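Local coordinates for protein putative dihydrodipicolinate synthase (Thermus thermophilus, PDB 2PCQ) that belongs to the dihydrodipicolinate synthase family, folds as a TIM barrel and binds a potassium ion, at residues 4-9 with 19-24. Residues are numbered along the deposited sequence; the frame is centred on the assembly and turned at random.
Sequences PPIPTP and EAFREL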
loop_
_atom_site.group_PDB
_atom_site.type_symbol
_atom_site.label_atom_id
_atom_site.label_comp_id
_atom_site.label_asym_id
_atom_site.label_seq_id
_atom_site.Cartn_x
_atom_site.Cartn_y
_atom_site.Cartn_z
ATOM N N PRO A 4 -18.009 24.916 2.803
ATOM C CA PRO A 4 -16.627 24.878 2.342
ATOM C C PRO A 4 -15.644 24.824 3.509
ATOM O O PRO A 4 -15.896 25.394 4.571
ATOM C CB PRO A 4 -16.499 26.182 1.576
ATOM C CG PRO A 4 -17.268 27.126 2.471
ATOM C CD PRO A 4 -18.511 26.305 2.836
ATOM N N PRO A 5 -14.531 24.098 3.337
ATOM C CA PRO A 5 -13.532 24.023 4.405
ATOM C C PRO A 5 -12.640 25.236 4.131
ATOM O O PRO A 5 -11.719 25.168 3.315
ATOM C CB PRO A 5 -12.827 22.697 4.124
ATOM C CG PRO A 5 -12.879 22.605 2.629
ATOM C CD PRO A 5 -14.301 23.053 2.322
ATOM N N ILE A 6 -12.924 26.357 4.786
ATOM C CA ILE A 6 -12.137 27.556 4.535
ATOM C C ILE A 6 -10.688 27.450 4.994
ATOM O O ILE A 6 -10.390 26.912 6.060
ATOM C CB ILE A 6 -12.770 28.818 5.177
ATOM C CG1 ILE A 6 -12.747 28.719 6.702
ATOM C CG2 ILE A 6 -14.200 28.991 4.675
ATOM C CD1 ILE A 6 -13.126 30.020 7.386
ATOM N N PRO A 7 -9.759 27.954 4.172
ATOM C CA PRO A 7 -8.349 27.895 4.548
ATOM C C PRO A 7 -8.061 28.897 5.654
ATOM O O PRO A 7 -8.856 29.806 5.897
ATOM C CB PRO A 7 -7.630 28.236 3.244
ATOM C CG PRO A 7 -8.584 29.166 2.572
ATOM C CD PRO A 7 -9.923 28.500 2.812
ATOM N N THR A 8 -6.942 28.708 6.347
ATOM C CA THR A 8 -6.537 29.616 7.409
ATOM C C THR A 8 -5.360 30.408 6.851
ATOM O O THR A 8 -4.296 29.853 6.582
ATOM C CB THR A 8 -6.099 28.854 8.669
ATOM O OG1 THR A 8 -7.197 28.068 9.149
ATOM C CG2 THR A 8 -5.670 29.832 9.759
ATOM N N PRO A 9 -5.547 31.722 6.656
ATOM C CA PRO A 9 -4.524 32.622 6.117
ATOM C C PRO A 9 -3.280 32.855 6.963
ATOM O O PRO A 9 -3.367 33.050 8.170
ATOM C CB PRO A 9 -5.290 33.931 5.896
ATOM C CG PRO A 9 -6.723 33.497 5.773
ATOM C CD PRO A 9 -6.822 32.436 6.833
ATOM N N GLU A 19 -7.031 39.044 10.766
ATOM C CA GLU A 19 -7.875 39.951 9.997
ATOM C C GLU A 19 -8.295 39.301 8.683
ATOM O O GLU A 19 -9.465 39.338 8.308
ATOM C CB GLU A 19 -7.131 41.259 9.713
ATOM C CG GLU A 19 -6.865 42.128 10.938
ATOM C CD GLU A 19 -6.044 41.422 12.003
ATOM O OE1 GLU A 19 -4.999 40.827 11.655
ATOM O OE2 GLU A 19 -6.439 41.469 13.190
ATOM N N ALA A 20 -7.332 38.704 7.987
ATOM C CA ALA A 20 -7.613 38.043 6.717
ATOM C C ALA A 20 -8.569 36.874 6.920
ATOM O O ALA A 20 -9.470 36.653 6.117
ATOM C CB ALA A 20 -6.315 37.552 6.084
ATOM N N PHE A 21 -8.369 36.132 8.004
ATOM C CA PHE A 21 -9.198 34.977 8.325
ATOM C C PHE A 21 -10.662 35.406 8.442
ATOM O O PHE A 21 -11.555 34.792 7.853
ATOM C CB PHE A 21 -8.705 34.361 9.644
ATOM C CG PHE A 21 -9.167 32.938 9.887
ATOM C CD1 PHE A 21 -9.589 32.125 8.838
ATOM C CD2 PHE A 21 -9.105 32.392 11.171
ATOM C CE1 PHE A 21 -9.946 30.789 9.062
ATOM C CE2 PHE A 21 -9.457 31.058 11.406
ATOM C CZ PHE A 21 -9.875 30.256 10.349
ATOM N N ARG A 22 -10.898 36.476 9.194
ATOM C CA ARG A 22 -12.245 36.995 9.403
ATOM C C ARG A 22 -12.873 37.507 8.105
ATOM O O ARG A 22 -14.043 37.247 7.826
ATOM C CB ARG A 22 -12.209 38.113 10.452
ATOM C CG ARG A 22 -13.555 38.738 10.752
ATOM C CD ARG A 22 -13.477 39.710 11.928
ATOM N NE ARG A 22 -12.404 40.690 11.781
ATOM C CZ ARG A 22 -11.256 40.656 12.453
ATOM N NH1 ARG A 22 -11.024 39.688 13.331
ATOM N NH2 ARG A 22 -10.337 41.591 12.250
ATOM N N GLU A 23 -12.092 38.226 7.307
ATOM C CA GLU A 23 -12.595 38.765 6.050
ATOM C C GLU A 23 -12.940 37.647 5.073
ATOM O O GLU A 23 -13.942 37.714 4.363
ATOM C CB GLU A 23 -11.558 39.689 5.412
ATOM C CG GLU A 23 -12.081 40.454 4.208
ATOM C CD GLU A 23 -11.009 41.281 3.528
ATOM O OE1 GLU A 23 -10.242 41.963 4.242
ATOM O OE2 GLU A 23 -10.939 41.256 2.279
ATOM N N LEU A 24 -12.098 36.619 5.036
ATOM C CA LEU A 24 -12.318 35.491 4.143
ATOM C C LEU A 24 -13.617 34.779 4.491
ATOM O O LEU A 24 -14.416 34.459 3.614
ATOM C CB LEU A 24 -11.153 34.506 4.247
ATOM C CG LEU A 24 -11.209 33.283 3.337
ATOM C CD1 LEU A 24 -11.135 33.728 1.884
ATOM C CD2 LEU A 24 -10.058 32.344 3.674
#
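Phe21 and Leu24 both set CG trans to their own backbone N (chi1 -162° for Phe21), which sends the two side chains from helix 18-28 onto segment 4-9. Thr8, with chi1 -61°, in turn aims CG2 at the phenylalanine and leaves OG1 beside the backbone N. The contact belongs to the first beta-alpha-beta unit of a TIM barrel: helix 18-28 packs against the end of strand 2-6 and the loop that follows it. Phe21 suits its place because its ring offers a face to Thr8 CG2 while its CD1 and CE1 reach Pro9 CD, Ile6 CD1 and the carbonyl O of Pro7, which approach obliquely. The methyl CG2 of Thr8 stands over one face in a CH-pi contact, 4.2 Å from the ring centroid and 9° off its normal. Ile6 reaches the same ring with CD1, 3.7 Å from Phe21 CE1, the two side chains crossing nearly at right angles. Threonine offers both a methyl for the ring and a hydroxyl that bonds to the carbonyl of Gly42, so its buried polar atom is satisfied. The prolines supply compact apolar rings without a backbone N-H to be satisfied. Pro9 rests on the helix, with CB 3.8 Å from Ala20 CB, where a small methyl lets the chain come close, and its ring also lies against the backbone of Phe21. Leu24 CD2 lies 3.7 Å from Pro7 CG, while Pro7 also touches Lys242 and Leu245 of helix 216-247. The tightest approach joins Pro9 CD to Phe21 CD1 at 3.4 Å.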